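Local atomic coordinates of SIS domain protein (Listeria monocytogenes str. 4b F2365, PDB entry 3FXA), a protein that probably binds a phosphorylated sugar through its SIS domain and may act as a sugar-phosphate isomerase. Residues E107-I112 with D130-K135; V49-G54 with L96-K101; K36-I41 with V172-Y177; N68-P73 with M178-E183; G88-E93 with K118-I123. One frame throughout, in Å; residues are numbered along the deposited sequence.

Interaction 1. Residues E107-I112 with D130-K135; sequences ELLNLI and DSVIAK
Leu109 and Val132 meet branch against branch: CD2 of Leu109 lies 3.5 Å from CG1 of Val132, a tight carbon pair. Leu109 CD2 is also 3.7 Å from Ile133 CG1, so one leucine branch wedges between two successive beta-branched residues. In Leu109, CG is anti to the carbonyl carbon (chi1 -60°), and chi2 of -171° sends CD1 on anti to CA, leaving CD2 as the branch turned to Val132 and Ile133. In Val132, CG1 stands anti to the backbone N (chi1 168°), which lets this methyl face Leu109 and also meet CD1 of Ile112 at 3.9 Å. Ile133 is extended beyond CG1, and its terminal CD1 reaches Leu108, 4.0 Å from CB. Leu108 also packs on Ala51 and Ser100.

The contact packs helix 106-109 and the turn after it, which follow strand 95-99, against helix 132-136, which follows strand 121-126. Ser131 N-caps the latter, OG accepting from Ala134 N at 3.2 Å. No hydrogen bond joins the two segments. Branched aliphatic side chains suit this place because they fill it by shape alone, and the association therefore rests on van der Waals packing and the exclusion of water.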
# COMPACT_ATOMS: atom_id res chain seq x y z
N GLU A 107 18.58 -0.92 -2.63
CA GLU A 107 17.40 -1.52 -1.99
C GLU A 107 16.97 -2.85 -2.63
O GLU A 107 16.45 -3.73 -1.96
CB GLU A 107 16.18 -0.58 -2.02
CG GLU A 107 16.29 0.71 -1.23
CD GLU A 107 16.96 1.87 -1.95
OE1 GLU A 107 17.72 1.65 -2.93
OE2 GLU A 107 16.73 3.02 -1.52
N LEU A 108 17.16 -2.96 -3.95
CA LEU A 108 16.83 -4.18 -4.69
C LEU A 108 17.97 -5.16 -4.68
O LEU A 108 17.73 -6.37 -4.62
CB LEU A 108 16.44 -3.85 -6.14
CG LEU A 108 15.27 -2.86 -6.38
CD1 LEU A 108 14.83 -2.90 -7.85
CD2 LEU A 108 14.08 -3.20 -5.53
N LEU A 109 19.22 -4.67 -4.74
CA LEU A 109 20.39 -5.56 -4.74
C LEU A 109 20.43 -6.38 -3.45
O LEU A 109 20.81 -7.54 -3.48
CB LEU A 109 21.70 -4.80 -4.92
CG LEU A 109 21.93 -3.98 -6.18
CD1 LEU A 109 23.37 -3.49 -6.25
CD2 LEU A 109 21.56 -4.74 -7.47
N ASN A 110 20.01 -5.76 -2.34
CA ASN A 110 19.87 -6.42 -1.02
C ASN A 110 18.88 -7.61 -0.98
O ASN A 110 18.94 -8.39 -0.03
CB ASN A 110 19.46 -5.40 0.06
CG ASN A 110 20.55 -4.39 0.39
OD1 ASN A 110 21.74 -4.61 0.15
ND2 ASN A 110 20.15 -3.28 0.98
N LEU A 111 18.01 -7.73 -1.99
CA LEU A 111 17.03 -8.80 -2.15
C LEU A 111 17.56 -10.01 -2.92
O LEU A 111 16.97 -11.09 -2.86
CB LEU A 111 15.77 -8.28 -2.91
CG LEU A 111 15.21 -6.93 -2.42
CD1 LEU A 111 13.97 -6.47 -3.22
CD2 LEU A 111 14.93 -6.95 -0.91
N ILE A 112 18.68 -9.85 -3.64
CA ILE A 112 19.20 -10.92 -4.52
C ILE A 112 19.74 -12.10 -3.73
O ILE A 112 19.40 -13.24 -4.06
CB ILE A 112 20.21 -10.39 -5.57
CG1 ILE A 112 19.49 -9.39 -6.51
CG2 ILE A 112 20.76 -11.53 -6.40
CD1 ILE A 112 20.40 -8.65 -7.47
N ASP A 130 25.33 -4.25 -17.95
CA ASP A 130 26.49 -4.44 -17.06
C ASP A 130 26.15 -4.22 -15.58
O ASP A 130 27.04 -4.21 -14.72
CB ASP A 130 27.63 -3.51 -17.50
CG ASP A 130 28.01 -3.71 -18.98
OD1 ASP A 130 28.10 -4.87 -19.43
OD2 ASP A 130 28.21 -2.71 -19.69
N SER A 131 24.86 -4.02 -15.28
CA SER A 131 24.38 -3.86 -13.91
C SER A 131 24.30 -5.21 -13.19
O SER A 131 24.24 -6.28 -13.81
CB SER A 131 22.99 -3.21 -13.89
OG SER A 131 21.95 -4.03 -14.46
N VAL A 132 24.26 -5.14 -11.85
CA VAL A 132 24.14 -6.33 -11.00
C VAL A 132 22.84 -7.09 -11.30
O VAL A 132 22.86 -8.31 -11.47
CB VAL A 132 24.25 -5.96 -9.50
CG1 VAL A 132 23.84 -7.14 -8.60
CG2 VAL A 132 25.64 -5.49 -9.19
N ILE A 133 21.74 -6.35 -11.39
CA ILE A 133 20.41 -6.90 -11.68
C ILE A 133 20.42 -7.65 -13.04
O ILE A 133 19.92 -8.77 -13.11
CB ILE A 133 19.29 -5.80 -11.58
CG1 ILE A 133 19.08 -5.45 -10.10
CG2 ILE A 133 18.01 -6.27 -12.23
CD1 ILE A 133 18.07 -4.36 -9.79
N ALA A 134 21.01 -7.05 -14.06
CA ALA A 134 21.13 -7.70 -15.39
C ALA A 134 22.01 -8.95 -15.33
O ALA A 134 21.67 -9.97 -15.94
CB ALA A 134 21.66 -6.72 -16.44
N LYS A 135 23.12 -8.87 -14.60
CA LYS A 135 24.09 -9.99 -14.51
C LYS A 135 23.63 -11.15 -13.62
O LYS A 135 23.92 -12.32 -13.91
CB LYS A 135 25.46 -9.49 -14.06
CG LYS A 135 26.22 -8.67 -15.11
CD LYS A 135 27.61 -8.34 -14.54
CE LYS A 135 28.50 -7.62 -15.51
NZ LYS A 135 29.89 -7.52 -14.97

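Interaction 2. Residues V49-G54 with L96-K101; sequences VVAGCG and LILISK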
# COMPACT_ATOMS: atom_id res chain seq x y z
N VAL A 49 6.53 -12.21 -7.67
CA VAL A 49 6.83 -11.21 -6.63
C VAL A 49 7.55 -10.09 -7.37
O VAL A 49 8.56 -10.33 -8.00
CB VAL A 49 7.70 -11.83 -5.52
CG1 VAL A 49 7.95 -10.82 -4.43
CG2 VAL A 49 7.02 -13.07 -4.94
N VAL A 50 7.03 -8.86 -7.32
CA VAL A 50 7.65 -7.73 -8.06
C VAL A 50 8.13 -6.67 -7.07
O VAL A 50 7.37 -6.29 -6.19
CB VAL A 50 6.73 -7.11 -9.12
CG1 VAL A 50 7.53 -6.26 -10.16
CG2 VAL A 50 5.94 -8.19 -9.83
N ALA A 51 9.37 -6.19 -7.25
CA ALA A 51 9.95 -5.14 -6.40
C ALA A 51 10.49 -3.96 -7.21
O ALA A 51 11.09 -4.14 -8.27
CB ALA A 51 11.09 -5.72 -5.56
N GLY A 52 10.31 -2.76 -6.69
CA GLY A 52 10.83 -1.54 -7.29
C GLY A 52 10.70 -0.42 -6.27
O GLY A 52 9.92 -0.54 -5.30
N CYS A 53 11.50 0.63 -6.50
CA CYS A 53 11.53 1.86 -5.69
C CYS A 53 10.99 3.03 -6.51
O CYS A 53 11.31 3.16 -7.70
CB CYS A 53 12.96 2.18 -5.30
SG CYS A 53 13.72 1.01 -4.21
N GLY A 54 10.24 3.91 -5.85
CA GLY A 54 9.70 5.10 -6.48
C GLY A 54 8.87 4.78 -7.71
O GLY A 54 7.96 3.97 -7.62
N LEU A 96 10.78 -13.75 -9.10
CA LEU A 96 11.07 -12.42 -8.58
C LEU A 96 11.41 -11.52 -9.77
O LEU A 96 12.28 -11.88 -10.58
CB LEU A 96 12.21 -12.44 -7.55
CG LEU A 96 12.69 -11.11 -6.97
CD1 LEU A 96 11.58 -10.41 -6.15
CD2 LEU A 96 13.95 -11.29 -6.12
N ILE A 97 10.70 -10.41 -9.88
CA ILE A 97 10.93 -9.41 -10.92
C ILE A 97 11.43 -8.15 -10.22
O ILE A 97 10.71 -7.56 -9.38
CB ILE A 97 9.67 -9.10 -11.76
CG1 ILE A 97 9.09 -10.39 -12.36
CG2 ILE A 97 10.01 -8.05 -12.84
CD1 ILE A 97 7.90 -10.19 -13.34
N LEU A 98 12.67 -7.76 -10.52
CA LEU A 98 13.26 -6.54 -9.98
C LEU A 98 13.26 -5.48 -11.09
O LEU A 98 13.80 -5.72 -12.17
CB LEU A 98 14.66 -6.79 -9.47
CG LEU A 98 14.76 -7.82 -8.33
CD1 LEU A 98 16.22 -7.95 -7.90
CD2 LEU A 98 13.88 -7.49 -7.11
N ILE A 99 12.65 -4.32 -10.81
CA ILE A 99 12.54 -3.21 -11.79
C ILE A 99 13.42 -2.06 -11.31
O ILE A 99 13.17 -1.46 -10.25
CB ILE A 99 11.11 -2.68 -11.98
CG1 ILE A 99 10.16 -3.82 -12.36
CG2 ILE A 99 11.09 -1.57 -13.08
CD1 ILE A 99 8.70 -3.43 -12.46
N SER A 100 14.50 -1.84 -12.04
CA SER A 100 15.46 -0.78 -11.73
C SER A 100 16.07 -0.26 -13.02
O SER A 100 16.80 -1.01 -13.66
CB SER A 100 16.55 -1.33 -10.81
OG SER A 100 17.65 -0.45 -10.80
N LYS A 101 15.82 1.00 -13.36
CA LYS A 101 16.34 1.58 -14.62
C LYS A 101 17.84 1.41 -14.73
O LYS A 101 18.30 0.78 -15.66
CB LYS A 101 15.96 3.06 -14.77
CG LYS A 101 16.32 3.72 -16.10
CD LYS A 101 15.78 5.15 -16.07
CE LYS A 101 16.10 5.98 -17.29
NZ LYS A 101 17.54 6.14 -17.54
O HOH W 1 13.74 0.32 -8.27
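Val49, Val50 and Ala51 pair with Leu96, Ile97 and Leu98 as neighbouring parallel strands, their short axes 4.7 Å apart and inclined by 16°. Three backbone hydrogen bonds join them. Ile97 takes part through both its polar atoms, giving its N-H to Val49 O (2.8 Å from N to O) and accepting from Ala51 N with its own O at 2.9 Å. Ala51 O then receives Ile99 N at 3.0 Å. Weaker CA-H...O contacts, from Leu96 CA to Val49 O and from Val50 CA to Ile97 O, lie between them.

The apolar contacts divide between the two faces of the sheet. On one, Val50 CG1, anti to its own N (chi1 -162°), lies 3.8 Å from Ile99 CD1 and also packs on Ile97 CB; helices 55-69 and 157-177 cover these residues. On the other, Val49 meets Leu96, and the small CB of Ala51 admits Leu98 CD2 at 3.6 Å, with Leu111 packing on the same alanine.

Beyond the last direct bond the chains are joined by water, which accepts from Cys53 N at 2.9 Å and donates to Ile99 O at 2.7 Å. Gly54, with positive phi, is the N-cap of the next helix, and its N-H bonds Asp81 of the second subunit. Central parallel strands between helical layers, with a glycine-rich turn leading into a helix, are typical of the alpha-beta-alpha sandwich of SIS domains.

Interaction 3. Residues K36-I41 with V172-Y177; sequences KTVEKI and VCLMTY
The helical segments 36-41 and 172-177 cross at -53°, with segment axes 10.1 Å apart, and their backbones come nearest at Val38 and Leu174. Val38 is the central side chain. Its CG1, set anti to the backbone N (chi1 173°), rests over one face of the Tyr177 ring in a CH-pi contact, 4.2 Å from the ring centroid and 28° off the normal. The same methyl meets Leu174 CD2 at 3.7 Å, as the valine and leucine side chains run antiparallel alongside one another. The compact, beta-branched valine suits this point: one methyl can serve the flat ring and the leucine together.

Leu174 divides its two branches. CD2 presses toward the Val38 backbone, 3.2 Å from its O, while CD1 lies 3.6 Å from Ile41 CG2, the leucine standing nearly perpendicular to the isoleucine. On the more exposed side, the aliphatic CG of Glu39 approaches Tyr177 OH at 3.8 Å. No hydrogen bond links the segments.

Helix 31-43 is thus held against the C-terminal turns of helix 157-177. Thr37 packs on strands 121-126 and 139-142, Leu174 also touches Ile70 beyond helix 55-69, and Cys173 packs on Asn10 of the third subunit.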
# COMPACT_ATOMS: atom_id res chain seq x y z
N LYS A 36 10.81 -16.03 -23.48
CA LYS A 36 11.16 -16.78 -22.26
C LYS A 36 10.30 -16.31 -21.09
O LYS A 36 9.80 -17.14 -20.31
CB LYS A 36 12.65 -16.69 -21.91
CG LYS A 36 13.60 -17.55 -22.73
CD LYS A 36 14.90 -17.75 -21.92
CE LYS A 36 15.95 -18.56 -22.67
NZ LYS A 36 17.11 -18.88 -21.77
N THR A 37 10.07 -15.00 -21.01
CA THR A 37 9.24 -14.45 -19.94
C THR A 37 7.79 -14.94 -20.05
O THR A 37 7.19 -15.30 -19.04
CB THR A 37 9.35 -12.90 -19.90
OG1 THR A 37 10.74 -12.55 -19.71
CG2 THR A 37 8.50 -12.27 -18.82
N VAL A 38 7.21 -14.93 -21.26
CA VAL A 38 5.86 -15.45 -21.47
C VAL A 38 5.76 -16.93 -21.07
O VAL A 38 4.82 -17.32 -20.40
CB VAL A 38 5.38 -15.29 -22.93
CG1 VAL A 38 4.05 -16.00 -23.18
CG2 VAL A 38 5.34 -13.77 -23.30
N GLU A 39 6.71 -17.74 -21.53
CA GLU A 39 6.75 -19.19 -21.27
C GLU A 39 6.90 -19.47 -19.79
O GLU A 39 6.11 -20.24 -19.22
CB GLU A 39 7.91 -19.85 -22.04
CG GLU A 39 7.71 -19.88 -23.54
CD GLU A 39 8.92 -20.42 -24.33
OE1 GLU A 39 10.06 -20.44 -23.82
OE2 GLU A 39 8.73 -20.82 -25.49
N LYS A 40 7.88 -18.81 -19.19
CA LYS A 40 8.17 -18.99 -17.76
C LYS A 40 6.98 -18.62 -16.88
O LYS A 40 6.68 -19.35 -15.93
CB LYS A 40 9.40 -18.17 -17.35
CG LYS A 40 10.04 -18.60 -16.02
CD LYS A 40 10.88 -19.87 -16.21
CE LYS A 40 11.54 -20.32 -14.91
NZ LYS A 40 12.16 -21.66 -15.07
N ILE A 41 6.31 -17.50 -17.17
CA ILE A 41 5.14 -17.04 -16.38
C ILE A 41 3.94 -17.96 -16.60
O ILE A 41 3.25 -18.29 -15.64
CB ILE A 41 4.83 -15.54 -16.58
CG1 ILE A 41 5.99 -14.70 -16.03
CG2 ILE A 41 3.48 -15.12 -15.92
CD1 ILE A 41 5.84 -13.18 -16.35
N VAL A 172 -1.01 -9.46 -22.13
CA VAL A 172 -2.00 -9.64 -23.19
C VAL A 172 -1.67 -10.93 -23.95
O VAL A 172 -2.58 -11.73 -24.21
CB VAL A 172 -2.05 -8.43 -24.13
CG1 VAL A 172 -2.91 -8.73 -25.35
CG2 VAL A 172 -2.60 -7.19 -23.42
N CYS A 173 -0.39 -11.13 -24.27
CA CYS A 173 0.07 -12.36 -24.93
C CYS A 173 -0.29 -13.61 -24.12
O CYS A 173 -0.79 -14.60 -24.69
CB CYS A 173 1.55 -12.32 -25.26
SG CYS A 173 1.98 -13.68 -26.32
N LEU A 174 -0.08 -13.54 -22.80
CA LEU A 174 -0.48 -14.65 -21.89
C LEU A 174 -1.96 -15.05 -21.94
O LEU A 174 -2.28 -16.23 -21.82
CB LEU A 174 -0.03 -14.35 -20.42
CG LEU A 174 1.48 -14.49 -20.19
CD1 LEU A 174 1.91 -13.80 -18.88
CD2 LEU A 174 1.90 -15.98 -20.20
N MSE A 175 -2.87 -14.10 -22.17
CA MSE A 175 -4.31 -14.40 -22.21
C MSE A 175 -4.62 -15.40 -23.32
O MSE A 175 -5.34 -16.38 -23.13
CB MSE A 175 -5.13 -13.13 -22.38
CG MSE A 175 -5.05 -12.21 -21.17
SE MSE A 175 -5.81 -10.44 -21.48
CE MSE A 175 -7.65 -10.91 -21.66
N THR A 176 -3.99 -15.16 -24.47
CA THR A 176 -4.11 -16.07 -25.63
C THR A 176 -3.29 -17.35 -25.40
O THR A 176 -3.80 -18.47 -25.64
CB THR A 176 -3.72 -15.36 -26.95
OG1 THR A 176 -4.65 -14.29 -27.20
CG2 THR A 176 -3.79 -16.36 -28.13
N TYR A 177 -2.04 -17.21 -24.93
CA TYR A 177 -1.11 -18.34 -24.68
C TYR A 177 -1.72 -19.37 -23.73
O TYR A 177 -1.57 -20.56 -23.95
CB TYR A 177 0.22 -17.84 -24.07
CG TYR A 177 1.33 -18.87 -23.98
CD1 TYR A 177 1.38 -19.79 -22.93
CD2 TYR A 177 2.35 -18.91 -24.93
CE1 TYR A 177 2.41 -20.73 -22.85
CE2 TYR A 177 3.38 -19.85 -24.86
CZ TYR A 177 3.40 -20.77 -23.81
OH TYR A 177 4.41 -21.68 -23.78

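Interaction 4. Residues N68-P73 with M178-E183; sequences NCIERP and MNYTKE
Tyr180 lays one face of its ring over the backbone at Ile70, whose CA stands 4.0 Å from the ring centroid, 20° off the normal, in a CH-pi contact. CG of Glu71 comes instead to the ring edge, 3.8 Å from Tyr180 CE1. The phenol oxygen Tyr180 OH ends 2.6 Å from Cys69 O. Beside this, in one of the two deposited conformers of Arg72, Met178 CE sits over one face of the guanidinium, off-centre, 3.5 Å from Arg72 NH1. The flexible methionine chain and its terminal methyl suit a flat cation; selenium here stands in for sulfur.

In the next shell, kinks at chi2 (-41°) and chi3 (-81°) carry the Arg72 guanidinium to Ile41, whose O accepts from NH2. Glu71 takes positive phi as the C-prime residue of a Schellman motif, with Glu71 N bonded to Asn68 O at 3.0 Å; its carboxylate meets Lys118 and Gln91 of the fourth subunit. A second Schellman motif, at Asn179, turns the chain out of helix 157-177 and on to Tyr180.

The contact therefore joins the turn between helix 55-69 and strand 74-76 to the link between helices 157-177 and 182-188. Phe185 and Ile188 of the last helix also pack on Tyr180.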
# COMPACT_ATOMS: atom_id res chain seq x y z
N ASN A 68 -2.49 -10.42 -11.73
CA ASN A 68 -3.67 -10.92 -11.00
C ASN A 68 -4.92 -10.96 -11.84
O ASN A 68 -5.66 -11.95 -11.81
CB ASN A 68 -3.90 -10.19 -9.68
CG ASN A 68 -2.87 -10.55 -8.64
OD1 ASN A 68 -2.64 -11.74 -8.39
ND2 ASN A 68 -2.29 -9.56 -7.99
N CYS A 69 -5.14 -9.94 -12.66
CA CYS A 69 -6.29 -9.89 -13.54
C CYS A 69 -6.40 -11.07 -14.51
O CYS A 69 -7.51 -11.44 -14.88
CB CYS A 69 -6.32 -8.58 -14.33
SG CYS A 69 -6.66 -7.16 -13.36
N ILE A 70 -5.24 -11.66 -14.89
CA ILE A 70 -5.20 -12.80 -15.80
C ILE A 70 -4.89 -14.12 -15.09
O ILE A 70 -4.33 -15.06 -15.68
CB ILE A 70 -4.27 -12.57 -17.01
CG1 ILE A 70 -2.80 -12.48 -16.62
CG2 ILE A 70 -4.71 -11.33 -17.76
CD1 ILE A 70 -1.86 -13.04 -17.73
N GLU A 71 -5.27 -14.21 -13.81
CA GLU A 71 -5.07 -15.42 -13.01
C GLU A 71 -3.62 -15.89 -12.90
O GLU A 71 -3.34 -17.09 -13.00
CB GLU A 71 -6.04 -16.53 -13.48
CG GLU A 71 -7.44 -16.34 -12.99
CD GLU A 71 -7.61 -16.70 -11.50
OE1 GLU A 71 -6.86 -17.58 -10.98
OE2 GLU A 71 -8.51 -16.12 -10.87
N ARG A 72 -2.70 -14.92 -12.81
CA ARG A 72 -1.29 -15.16 -12.55
C ARG A 72 -1.03 -14.47 -11.20
O ARG A 72 -0.72 -13.26 -11.17
CB ARG A 72 -0.36 -14.64 -13.65
CG ARG A 72 -0.60 -15.31 -15.01
CD ARG A 72 -0.84 -16.78 -14.81
NE ARG A 72 0.33 -17.60 -14.65
CZ ARG A 72 0.28 -18.83 -14.14
NH1 ARG A 72 -0.87 -19.35 -13.73
NH2 ARG A 72 1.39 -19.53 -14.03
N PRO A 73 -1.22 -15.21 -10.06
CA PRO A 73 -1.01 -14.58 -8.75
C PRO A 73 0.28 -13.79 -8.67
O PRO A 73 1.33 -14.28 -9.12
CB PRO A 73 -0.94 -15.75 -7.78
CG PRO A 73 -1.35 -16.93 -8.50
CD PRO A 73 -1.62 -16.62 -9.91
N MSE A 178 -2.37 -18.89 -22.68
CA MSE A 178 -2.96 -19.76 -21.64
C MSE A 178 -4.45 -20.06 -21.82
O MSE A 178 -5.04 -20.72 -20.94
CB MSE A 178 -2.75 -19.10 -20.28
CG MSE A 178 -1.30 -18.76 -19.97
SE MSE A 178 -1.16 -18.12 -18.17
CE MSE A 178 -1.31 -19.81 -17.19
N ASN A 179 -5.07 -19.58 -22.91
CA ASN A 179 -6.51 -19.78 -23.19
C ASN A 179 -7.37 -19.25 -22.03
O ASN A 179 -8.27 -19.92 -21.54
CB ASN A 179 -6.79 -21.27 -23.49
CG ASN A 179 -5.97 -21.80 -24.66
OD1 ASN A 179 -5.26 -22.80 -24.53
ND2 ASN A 179 -6.07 -21.14 -25.80
N TYR A 180 -7.03 -18.03 -21.57
CA TYR A 180 -7.73 -17.36 -20.49
C TYR A 180 -9.15 -17.03 -20.97
O TYR A 180 -9.32 -16.64 -22.14
CB TYR A 180 -6.95 -16.09 -20.07
CG TYR A 180 -7.56 -15.32 -18.92
CD1 TYR A 180 -7.63 -15.90 -17.65
CD2 TYR A 180 -8.00 -14.01 -19.07
CE1 TYR A 180 -8.18 -15.20 -16.57
CE2 TYR A 180 -8.54 -13.29 -17.99
CZ TYR A 180 -8.63 -13.91 -16.74
OH TYR A 180 -9.16 -13.27 -15.64
N THR A 181 -10.15 -17.24 -20.12
CA THR A 181 -11.57 -17.06 -20.50
C THR A 181 -12.25 -15.89 -19.84
O THR A 181 -11.81 -15.39 -18.79
CB THR A 181 -12.43 -18.31 -20.15
OG1 THR A 181 -12.57 -18.44 -18.73
CG2 THR A 181 -11.82 -19.57 -20.73
N LYS A 182 -13.36 -15.47 -20.46
CA LYS A 182 -14.22 -14.40 -19.92
C LYS A 182 -14.84 -14.87 -18.60
O LYS A 182 -15.08 -14.06 -17.70
CB LYS A 182 -15.36 -14.05 -20.90
CG LYS A 182 -14.91 -13.42 -22.22
CD LYS A 182 -16.09 -13.24 -23.19
CE LYS A 182 -15.65 -12.70 -24.55
NZ LYS A 182 -15.13 -11.31 -24.47
N GLU A 183 -15.09 -16.18 -18.49
CA GLU A 183 -15.66 -16.77 -17.28
C GLU A 183 -14.70 -16.61 -16.09
O GLU A 183 -15.15 -16.25 -14.98
CB GLU A 183 -16.07 -18.24 -17.51
CG GLU A 183 -17.35 -18.44 -18.37
CD GLU A 183 -17.22 -18.11 -19.88
OE1 GLU A 183 -16.09 -18.02 -20.43
OE2 GLU A 183 -18.27 -17.93 -20.53

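Interaction 5. Residues G88-E93 with K118-I123; sequences GVLQKE and KGSTLI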
# COMPACT_ATOMS: atom_id res chain seq x y z
N GLY A 88 10.13 -13.28 3.32
CA GLY A 88 9.45 -14.56 3.53
C GLY A 88 8.27 -14.86 2.58
O GLY A 88 7.87 -16.01 2.45
N VAL A 89 7.73 -13.84 1.91
CA VAL A 89 6.67 -14.03 0.89
C VAL A 89 7.20 -14.77 -0.36
O VAL A 89 6.42 -15.41 -1.07
CB VAL A 89 6.00 -12.66 0.47
CG1 VAL A 89 6.89 -11.90 -0.51
CG2 VAL A 89 4.63 -12.87 -0.17
N LEU A 90 8.51 -14.66 -0.62
CA LEU A 90 9.18 -15.24 -1.78
C LEU A 90 9.51 -16.70 -1.52
O LEU A 90 10.15 -17.04 -0.52
CB LEU A 90 10.48 -14.48 -2.07
CG LEU A 90 11.30 -14.95 -3.28
CD1 LEU A 90 10.46 -14.68 -4.53
CD2 LEU A 90 12.63 -14.23 -3.33
N GLN A 91 9.06 -17.57 -2.42
CA GLN A 91 9.29 -19.02 -2.30
C GLN A 91 10.00 -19.59 -3.55
O GLN A 91 10.12 -18.91 -4.58
CB GLN A 91 7.97 -19.73 -1.95
CG GLN A 91 7.37 -19.28 -0.64
CD GLN A 91 8.29 -19.57 0.54
OE1 GLN A 91 8.88 -20.65 0.63
NE2 GLN A 91 8.41 -18.61 1.46
N LYS A 92 10.48 -20.83 -3.43
CA LYS A 92 11.26 -21.50 -4.51
C LYS A 92 10.58 -21.53 -5.90
O LYS A 92 11.23 -21.27 -6.90
CB LYS A 92 11.70 -22.92 -4.06
CG LYS A 92 12.54 -23.71 -5.08
CD LYS A 92 13.08 -24.98 -4.42
CE LYS A 92 13.89 -25.83 -5.37
NZ LYS A 92 15.13 -25.13 -5.83
N GLU A 93 9.26 -21.72 -5.91
CA GLU A 93 8.45 -21.85 -7.12
C GLU A 93 8.03 -20.50 -7.69
O GLU A 93 7.28 -20.45 -8.68
CB GLU A 93 7.17 -22.69 -6.87
CG GLU A 93 7.28 -23.91 -5.91
CD GLU A 93 7.24 -23.55 -4.40
OE1 GLU A 93 6.45 -22.68 -3.99
OE2 GLU A 93 8.03 -24.14 -3.64
N LYS A 118 16.76 -19.03 -1.80
CA LYS A 118 15.44 -19.63 -1.94
C LYS A 118 15.27 -20.41 -3.24
O LYS A 118 14.42 -21.29 -3.30
CB LYS A 118 14.35 -18.56 -1.80
CG LYS A 118 14.25 -18.03 -0.38
CD LYS A 118 13.48 -16.74 -0.22
CE LYS A 118 12.97 -16.52 1.20
NZ LYS A 118 11.81 -17.40 1.58
N GLY A 119 16.08 -20.11 -4.26
CA GLY A 119 16.03 -20.80 -5.55
C GLY A 119 14.96 -20.29 -6.53
O GLY A 119 14.66 -20.96 -7.51
N SER A 120 14.44 -19.09 -6.29
CA SER A 120 13.42 -18.50 -7.17
C SER A 120 14.04 -18.10 -8.50
O SER A 120 15.28 -18.01 -8.63
CB SER A 120 12.80 -17.24 -6.54
OG SER A 120 12.32 -17.44 -5.20
N THR A 121 13.16 -17.84 -9.47
CA THR A 121 13.56 -17.33 -10.78
C THR A 121 13.67 -15.81 -10.71
O THR A 121 12.73 -15.17 -10.30
CB THR A 121 12.57 -17.72 -11.89
OG1 THR A 121 12.53 -19.15 -12.04
CG2 THR A 121 13.02 -17.12 -13.23
N LEU A 122 14.81 -15.24 -11.10
CA LEU A 122 15.01 -13.78 -11.12
C LEU A 122 14.89 -13.21 -12.55
O LEU A 122 15.61 -13.65 -13.45
CB LEU A 122 16.38 -13.42 -10.52
CG LEU A 122 16.75 -11.93 -10.47
CD1 LEU A 122 15.62 -11.13 -9.77
CD2 LEU A 122 18.10 -11.71 -9.83
N ILE A 123 13.99 -12.24 -12.73
CA ILE A 123 13.85 -11.50 -14.00
C ILE A 123 14.34 -10.10 -13.64
O ILE A 123 13.81 -9.50 -12.71
CB ILE A 123 12.40 -11.46 -14.53
CG1 ILE A 123 11.92 -12.87 -14.87
CG2 ILE A 123 12.30 -10.58 -15.80
CD1 ILE A 123 10.55 -12.97 -15.48
O HOH W 2 12.06 -20.27 1.39
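Lys118 reaches Leu90 by a nearly extended chain that bends only at its end: chi2 and chi3 run close to straight, and chi4 of -73° turns NZ onto Leu90 O at 2.7 Å. The ammonium approaches nearly in line with the carbonyl, at a C=O...N angle of 170°. Ser120 needs one torsion, its OG anti to the carbonyl carbon (chi1 -52°), to donate to Gln91 O at 2.7 Å. This donor stands well above the carbonyl plane. Two successive carbonyls of the loop are thus each held by a side chain from 118-123.

Around these bonds the packing is close. Leu90 CG lies 3.3 Å from Ser120 OG, and Lys92 CB lies 3.3 Å from Lys118 O. Serine suits the place because its short side chain puts a hydroxyl on Gln91 O while lying against the leucine, and the long lysine can span from the helix end to the loop.

In the fold, the contact ties the loop before strand 95-99 to the turn that leads from helix 112-118 into strand 121-126, at the entry to two neighbouring parallel strands of the SIS sheet. Gly119, with positive phi, makes that turn.

Gln91 folds back within its loop, NE2 donating to Gly88 O at 2.8 Å with that oxygen almost in the amide plane. A water accepts from Lys118 NZ at 2.9 Å and donates to Gln91 OE1. Both side chains also reach Glu71 of the fourth subunit.

In the fold
Interaction 2 lies nearest the middle of the chain, its centre about 7 Å from the chain's own. Interactions 1 and 5 touch it, while 3 and 4 come no nearer than about 5 and 6 Å between nearest atoms. Interaction 1 packs at the C-terminal end of strand 95-99, where Leu108 CD1 lies 3.3 Å from Ile99 O. Interaction 5 brings in strand 121-126, the next strand of the sheet. Interactions 3 and 4 adjoin, Leu174 CB lying 3.5 Å from Ile70 CD1, and both touch the third subunit; 4 and 5 both meet the fourth. As in other SIS domains, the sugar-phosphate site may lie at the C-terminal strand ends, where interactions 1 and 2 meet.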